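Local coordinates for protein beta-n-acetylhexosaminidase (Streptococcus pneumoniae, PDB 4AZI) that removes terminal beta-linked N-acetylhexosamine residues from glycans by hydrolysis, as a family 20 glycoside hydrolase catalytic module of the pneumococcal exo-beta-D-N-acetylglucosaminidase StrH, at residues Asp49-Leu54 with Gly164-Phe169; Phe177-Asp182 with Thr212-Ala217. The protein carries 2 engineered substitutions. All blocks are in the same frame, centred on the assembly; numbering follows the deposited sequence. Where two conformers were deposited one is given.

Contact 1. Residues Asp49-Leu54 with Gly164-Phe169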
loop_
_atom_site.group_PDB
_atom_site.type_symbol
_atom_site.label_atom_id
_atom_site.label_comp_id
_atom_site.label_asym_id
_atom_site.label_seq_id
_atom_site.Cartn_x
_atom_site.Cartn_y
_atom_site.Cartn_z
ATOM N N ASP A 49 -1.209 10.779 6.595
ATOM C CA ASP A 49 -0.879 11.969 7.396
ATOM C C ASP A 49 -0.395 13.100 6.482
ATOM O O ASP A 49 -1.143 14.028 6.195
ATOM C CB ASP A 49 0.135 11.657 8.515
ATOM C CG ASP A 49 -0.419 10.686 9.555
ATOM O OD1 ASP A 49 -1.488 10.082 9.315
ATOM O OD2 ASP A 49 0.208 10.539 10.624
ATOM N N GLY A 50 0.852 13.022 6.027
ATOM C CA GLY A 50 1.312 13.917 4.973
ATOM C C GLY A 50 0.744 13.490 3.628
ATOM O O GLY A 50 0.318 12.337 3.453
ATOM N N LEU A 51 0.732 14.418 2.678
ATOM C CA LEU A 51 0.323 14.115 1.312
ATOM C C LEU A 51 1.455 14.496 0.369
ATOM O O LEU A 51 1.628 15.669 0.032
ATOM C CB LEU A 51 -0.966 14.859 0.959
ATOM C CG LEU A 51 -1.486 14.658 -0.463
ATOM C CD1 LEU A 51 -0.429 15.111 -1.446
ATOM C CD2 LEU A 51 -1.878 13.211 -0.726
ATOM N N ARG A 52 2.216 13.486 -0.050
ATOM C CA ARG A 52 3.490 13.680 -0.737
ATOM C C ARG A 52 3.447 13.312 -2.219
ATOM O O ARG A 52 4.381 12.698 -2.755
ATOM C CB ARG A 52 4.602 12.925 0.006
ATOM C CG ARG A 52 4.656 13.261 1.493
ATOM C CD ARG A 52 5.972 12.854 2.141
ATOM N NE ARG A 52 6.009 13.274 3.544
ATOM C CZ ARG A 52 6.401 14.477 3.960
ATOM N NH1 ARG A 52 6.814 15.383 3.089
ATOM N NH2 ARG A 52 6.389 14.769 5.255
ATOM N N PHE A 53 2.356 13.696 -2.872
ATOM C CA PHE A 53 2.209 13.528 -4.315
ATOM C C PHE A 53 1.335 14.630 -4.887
ATOM O O PHE A 53 0.179 14.796 -4.488
ATOM C CB PHE A 53 1.630 12.149 -4.650
ATOM C CG PHE A 53 1.441 11.896 -6.125
ATOM C CD1 PHE A 53 2.367 12.352 -7.062
ATOM C CD2 PHE A 53 0.346 11.167 -6.574
ATOM C CE1 PHE A 53 2.193 12.100 -8.419
ATOM C CE2 PHE A 53 0.167 10.906 -7.929
ATOM C CZ PHE A 53 1.093 11.374 -8.852
ATOM N N LEU A 54 1.903 15.374 -5.829
ATOM C CA LEU A 54 1.160 16.381 -6.579
ATOM C C LEU A 54 1.172 16.065 -8.065
ATOM O O LEU A 54 2.230 15.806 -8.651
ATOM C CB LEU A 54 1.742 17.777 -6.357
ATOM C CG LEU A 54 1.877 18.291 -4.925
ATOM C CD1 LEU A 54 2.791 19.512 -4.908
ATOM C CD2 LEU A 54 0.504 18.613 -4.353
ATOM N N GLY A 164 -10.709 11.566 -6.453
ATOM C CA GLY A 164 -11.099 11.341 -7.852
ATOM C C GLY A 164 -10.007 11.690 -8.854
ATOM O O GLY A 164 -9.733 10.915 -9.781
ATOM N N LYS A 165 -9.381 12.856 -8.687
ATOM C CA LYS A 165 -8.270 13.267 -9.554
ATOM C C LYS A 165 -7.094 12.304 -9.470
ATOM O O LYS A 165 -6.609 11.853 -10.504
ATOM C CB LYS A 165 -7.814 14.704 -9.278
ATOM C CG LYS A 165 -8.787 15.767 -9.761
ATOM C CD LYS A 165 -8.993 15.748 -11.271
ATOM C CE LYS A 165 -10.131 16.690 -11.636
ATOM N NZ LYS A 165 -10.444 16.727 -13.093
ATOM N N TYR A 166 -6.650 11.973 -8.253
ATOM C CA TYR A 166 -5.594 10.964 -8.088
ATOM C C TYR A 166 -5.974 9.645 -8.764
ATOM O O TYR A 166 -5.158 9.052 -9.465
ATOM C CB TYR A 166 -5.243 10.721 -6.609
ATOM C CG TYR A 166 -4.484 11.846 -5.934
ATOM C CD1 TYR A 166 -3.201 12.209 -6.358
ATOM C CD2 TYR A 166 -5.038 12.533 -4.854
ATOM C CE1 TYR A 166 -2.501 13.234 -5.737
ATOM C CE2 TYR A 166 -4.345 13.560 -4.223
ATOM C CZ TYR A 166 -3.075 13.905 -4.671
ATOM O OH TYR A 166 -2.377 14.914 -4.053
ATOM N N MET A 167 -7.212 9.197 -8.562
ATOM C CA MET A 167 -7.688 7.968 -9.198
ATOM C C MET A 167 -7.669 8.094 -10.735
ATOM O O MET A 167 -7.351 7.123 -11.437
ATOM C CB MET A 167 -9.093 7.609 -8.712
ATOM C CG MET A 167 -9.189 7.051 -7.308
ATOM S SD MET A 167 -10.932 6.696 -6.984
ATOM C CE MET A 167 -10.859 5.825 -5.412
ATOM N N ASP A 168 -7.983 9.295 -11.237
ATOM C CA ASP A 168 -7.880 9.612 -12.662
ATOM C C ASP A 168 -6.459 9.379 -13.203
ATOM O O ASP A 168 -6.291 8.767 -14.264
ATOM C CB ASP A 168 -8.420 11.033 -12.971
ATOM C CG ASP A 168 -9.952 11.142 -12.779
ATOM O OD1 ASP A 168 -10.620 10.102 -12.797
ATOM O OD2 ASP A 168 -10.502 12.258 -12.609
ATOM N N PHE A 169 -5.441 9.823 -12.464
ATOM C CA PHE A 169 -4.045 9.594 -12.885
ATOM C C PHE A 169 -3.643 8.106 -12.875
ATOM O O PHE A 169 -3.000 7.636 -13.813
ATOM C CB PHE A 169 -3.071 10.444 -12.059
ATOM C CG PHE A 169 -1.630 10.025 -12.189
ATOM C CD1 PHE A 169 -0.849 10.483 -13.250
ATOM C CD2 PHE A 169 -1.052 9.168 -11.251
ATOM C CE1 PHE A 169 0.478 10.094 -13.373
ATOM C CE2 PHE A 169 0.279 8.771 -11.370
ATOM C CZ PHE A 169 1.037 9.229 -12.437
#
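Phe53 lays the CD2 side of its ring beside the CE1 side of Tyr166, with 3.6 Å between Phe53 CD2 and Tyr166 CE1. With Phe169 the two rings form an aromatic cluster in the outer layer of the TIM barrel. It joins the loop after strand 41-45 to helix 153-170, which runs just before strand 176-180. The Phe53 and Tyr166 side chains run antiparallel, each passing alongside the other. Their rings meet obliquely, neither stacked nor edge-to-face, and the centroids are 5.6 Å apart. Phe169 meets the far end of Phe53 differently. Here the pair is an offset edge-to-face one, with Phe53 directing its edge at the face of Phe169. Phe53 CZ lies 3.7 Å from Phe169 CE2, and the planes make 62°. Phe53 CG is anti to the backbone N (chi1 180°), which extends the ring from the loop toward both helix residues. Val97 of helix 94-106 also touches Phe53 and Phe169. At the hydroxyl end of Tyr166, Leu51, in the conformer given, packs its methyl groups against the phenol. This buried hydroxyl is satisfied by the loop backbone. Tyr166 OH donates to Phe53 O at 2.6 Å, with a C=O...O angle of 169°, and the carbonyl oxygen sits at the edge of the tyrosine ring, near its plane.

Contact 2. Residues Phe177-Asp182 with Thr212-Ala217. With BCN (bicine), chain J; OAN (O-(2-acetamido-2-deoxy D-glucopyranosylidene) amino-N-phenylcarbamate), chain C.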
loop_
_atom_site.group_PDB
_atom_site.type_symbol
_atom_site.label_atom_id
_atom_site.label_comp_id
_atom_site.label_asym_id
_atom_site.label_seq_id
_atom_site.Cartn_x
_atom_site.Cartn_y
_atom_site.Cartn_z
ATOM N N PHE A 177 -6.118 0.385 -6.174
ATOM C CA PHE A 177 -6.039 1.670 -5.469
ATOM C C PHE A 177 -6.489 1.495 -4.022
ATOM O O PHE A 177 -7.623 1.086 -3.762
ATOM C CB PHE A 177 -6.889 2.750 -6.166
ATOM C CG PHE A 177 -6.667 4.148 -5.631
ATOM C CD1 PHE A 177 -7.416 4.628 -4.557
ATOM C CD2 PHE A 177 -5.702 4.989 -6.206
ATOM C CE1 PHE A 177 -7.211 5.916 -4.063
ATOM C CE2 PHE A 177 -5.504 6.276 -5.722
ATOM C CZ PHE A 177 -6.262 6.740 -4.649
ATOM N N ASN A 178 -5.598 1.805 -3.082
ATOM C CA ASN A 178 -5.916 1.704 -1.656
ATOM C C ASN A 178 -6.401 3.038 -1.079
ATOM O O ASN A 178 -5.615 3.983 -0.966
ATOM C CB ASN A 178 -4.698 1.204 -0.863
ATOM C CG ASN A 178 -5.030 0.880 0.593
ATOM O OD1 ASN A 178 -6.191 0.902 1.008
ATOM N ND2 ASN A 178 -3.995 0.568 1.378
ATOM N N PHE A 179 -7.684 3.093 -0.712
ATOM C CA PHE A 179 -8.284 4.285 -0.077
ATOM C C PHE A 179 -8.224 4.308 1.462
ATOM O O PHE A 179 -8.668 5.270 2.103
ATOM C CB PHE A 179 -9.699 4.624 -0.632
ATOM C CG PHE A 179 -10.759 3.573 -0.406
ATOM C CD1 PHE A 179 -11.514 3.560 0.766
ATOM C CD2 PHE A 179 -11.086 2.660 -1.409
ATOM C CE1 PHE A 179 -12.520 2.623 0.959
ATOM C CE2 PHE A 179 -12.099 1.720 -1.216
ATOM C CZ PHE A 179 -12.816 1.702 -0.035
ATOM N N GLY A 180 -7.658 3.251 2.044
ATOM C CA GLY A 180 -7.251 3.259 3.449
ATOM C C GLY A 180 -8.383 3.029 4.425
ATOM O O GLY A 180 -8.896 1.920 4.521
ATOM N N THR A 181 -8.743 4.099 5.145
ATOM C CA THR A 181 -9.856 4.168 6.117
ATOM C C THR A 181 -9.538 3.620 7.512
ATOM O O THR A 181 -10.432 3.520 8.357
ATOM C CB THR A 181 -11.221 3.621 5.589
ATOM O OG1 THR A 181 -11.201 2.189 5.551
ATOM C CG2 THR A 181 -11.535 4.162 4.206
ATOM N N ASP A 182 -8.268 3.299 7.768
ATOM C CA ASP A 182 -7.888 2.767 9.078
ATOM C C ASP A 182 -8.022 3.812 10.176
ATOM O O ASP A 182 -8.063 5.002 9.901
ATOM C CB ASP A 182 -6.455 2.196 9.086
ATOM C CG ASP A 182 -5.417 3.173 8.555
ATOM O OD1 ASP A 182 -5.685 3.853 7.532
ATOM O OD2 ASP A 182 -4.314 3.234 9.142
ATOM N N THR A 212 -18.794 4.915 -1.385
ATOM C CA THR A 212 -18.555 5.905 -2.432
ATOM C C THR A 212 -17.152 5.767 -3.049
ATOM O O THR A 212 -17.012 5.667 -4.283
ATOM C CB THR A 212 -18.812 7.339 -1.912
ATOM O OG1 THR A 212 -20.207 7.470 -1.584
ATOM C CG2 THR A 212 -18.448 8.370 -2.959
ATOM N N LEU A 213 -16.126 5.746 -2.192
ATOM C CA LEU A 213 -14.745 5.592 -2.654
ATOM C C LEU A 213 -14.484 4.268 -3.383
ATOM O O LEU A 213 -13.645 4.216 -4.294
ATOM C CB LEU A 213 -13.739 5.770 -1.506
ATOM C CG LEU A 213 -13.630 7.159 -0.866
ATOM C CD1 LEU A 213 -12.317 7.268 -0.112
ATOM C CD2 LEU A 213 -13.736 8.277 -1.898
ATOM N N ALA A 214 -15.187 3.214 -2.962
ATOM C CA ALA A 214 -15.124 1.898 -3.613
ATOM C C ALA A 214 -15.736 1.982 -5.007
ATOM O O ALA A 214 -15.132 1.542 -5.996
ATOM C CB ALA A 214 -15.844 0.843 -2.768
ATOM N N ALA A 215 -16.925 2.579 -5.086
ATOM C CA ALA A 215 -17.603 2.805 -6.365
ATOM C C ALA A 215 -16.755 3.650 -7.317
ATOM O O ALA A 215 -16.710 3.400 -8.526
ATOM C CB ALA A 215 -18.943 3.472 -6.133
ATOM N N MET A 216 -16.083 4.650 -6.757
ATOM C CA MET A 216 -15.293 5.566 -7.543
ATOM C C MET A 216 -14.131 4.814 -8.171
ATOM O O MET A 216 -13.817 5.011 -9.352
ATOM C CB MET A 216 -14.794 6.705 -6.665
ATOM C CG MET A 216 -15.751 7.884 -6.581
ATOM S SD MET A 216 -15.316 9.059 -5.284
ATOM C CE MET A 216 -13.636 9.533 -5.732
ATOM N N ALA A 217 -13.517 3.951 -7.363
ATOM C CA ALA A 217 -12.407 3.116 -7.779
ATOM C C ALA A 217 -12.826 2.258 -8.958
ATOM O O ALA A 217 -12.143 2.240 -9.977
ATOM C CB ALA A 217 -11.936 2.236 -6.623
HETATM N N1 BCN J . -22.056 6.047 -6.192
HETATM C C1 BCN J . -21.144 6.412 -7.310
HETATM C C2 BCN J . -19.893 7.188 -6.861
HETATM O O21 BCN J . -20.064 8.213 -6.164
HETATM O O22 BCN J . -18.791 6.743 -7.247
HETATM C C3 BCN J . -21.400 5.777 -4.888
HETATM C C4 BCN J . -22.405 5.443 -3.777
HETATM O O4 BCN J . -22.040 4.195 -3.174
HETATM C C5 BCN J . -23.086 5.062 -6.631
HETATM C C6 BCN J . -22.552 3.626 -6.822
HETATM O O6 BCN J . -22.401 3.348 -8.217
HETATM C CAH OAN C . -3.369 0.090 9.023
HETATM C CAG OAN C . -2.213 0.427 9.978
HETATM O OAN OAN C . -1.302 -0.371 10.146
HETATM N NAI OAN C . -2.300 1.611 10.587
HETATM C CAB OAN C . -1.300 2.149 11.533
HETATM C CAC OAN C . -0.159 2.808 10.755
HETATM O OAJ OAN C . -0.543 4.140 10.389
HETATM C CAD OAN C . 1.119 2.850 11.580
HETATM O OAK OAN C . 2.112 3.498 10.796
HETATM C CAE OAN C . 1.567 1.414 11.895
HETATM C CAF OAN C . 2.822 1.311 12.768
HETATM O OAM OAN C . 2.568 1.842 14.072
HETATM O OAL OAN C . 0.522 0.625 12.525
HETATM C CAA OAN C . -0.771 1.070 12.502
HETATM N NAY OAN C . -1.601 0.516 13.361
HETATM O OAQ OAN C . -1.066 -0.426 14.189
HETATM C CAP OAN C . -1.657 -0.498 15.418
HETATM O OAR OAN C . -1.297 -1.364 16.218
HETATM N NAO OAN C . -2.612 0.407 15.683
HETATM C CAS OAN C . -3.333 0.471 16.812
HETATM C CAT OAN C . -4.723 0.524 16.699
HETATM C CAU OAN C . -5.524 0.596 17.838
HETATM C CAV OAN C . -4.937 0.613 19.102
HETATM C CAW OAN C . -3.542 0.562 19.226
HETATM C CAX OAN C . -2.738 0.494 18.084
#
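The Phe179 ring carries Leu213 CB over one face, while Ala214 approaches it obliquely at the CE2 and CZ end. Leu213 CB makes a CH-pi contact, 3.9 Å from the Phe179 ring centroid and 14° off the normal. Leu213 CD1 reaches back along the same side chain to Phe179 CB, at 3.8 Å. Ala214 CB is 4.1 Å from Phe179 CE2. Phe179 CG stands between the backbone N and the carbonyl carbon (chi1 63°), and in this setting the ring lies against the helix backbone at Leu213 and Ala214. No hydrogen bond crosses between the segments. Asn178 OD1 accepts from Gly180 N at 3.0 Å, closing an Asx turn, with the donor well above the amide carbonyl plane. Beyond the turn, Asp182 OD2 accepts from OAN NAI, the acetamido nitrogen of the inhibitor, at 3.0 Å. Asn116 ND2 binds the other oxygen, OD1, and so probably steadies the carboxylate. On the helix, Thr212, Ala215 and Met216 border the bicine. Strand 176-180 in the barrel wall, packed against helix 203-219 of the outer layer, with the ligand-binding Asp182 in the loop that follows the strand, is the beta-alpha architecture of a TIM barrel.

Contacts 1 and 2 follow one another along the chain, and their centres lie 13 Å apart. Helix 153-170 supplies one side of contact 1 and leads directly into strand 176-180 of contact 2. Met167, on this helix between Tyr166 and Phe169, bridges the two. Its CE is 3.7 Å from Phe177 CD1 and 3.4 Å from Leu213 O, and Met167 SD is 3.8 Å from Ala217 N. Contact 2 leads to the inhibitor through Asp182. Asp49, in the same loop as Phe53 though not touching helix 153-170, forms a salt bridge with Arg19 and a hydrogen bond with His120, both of the OAN pocket. The bicine lies away from that pocket, beside helix 203-219.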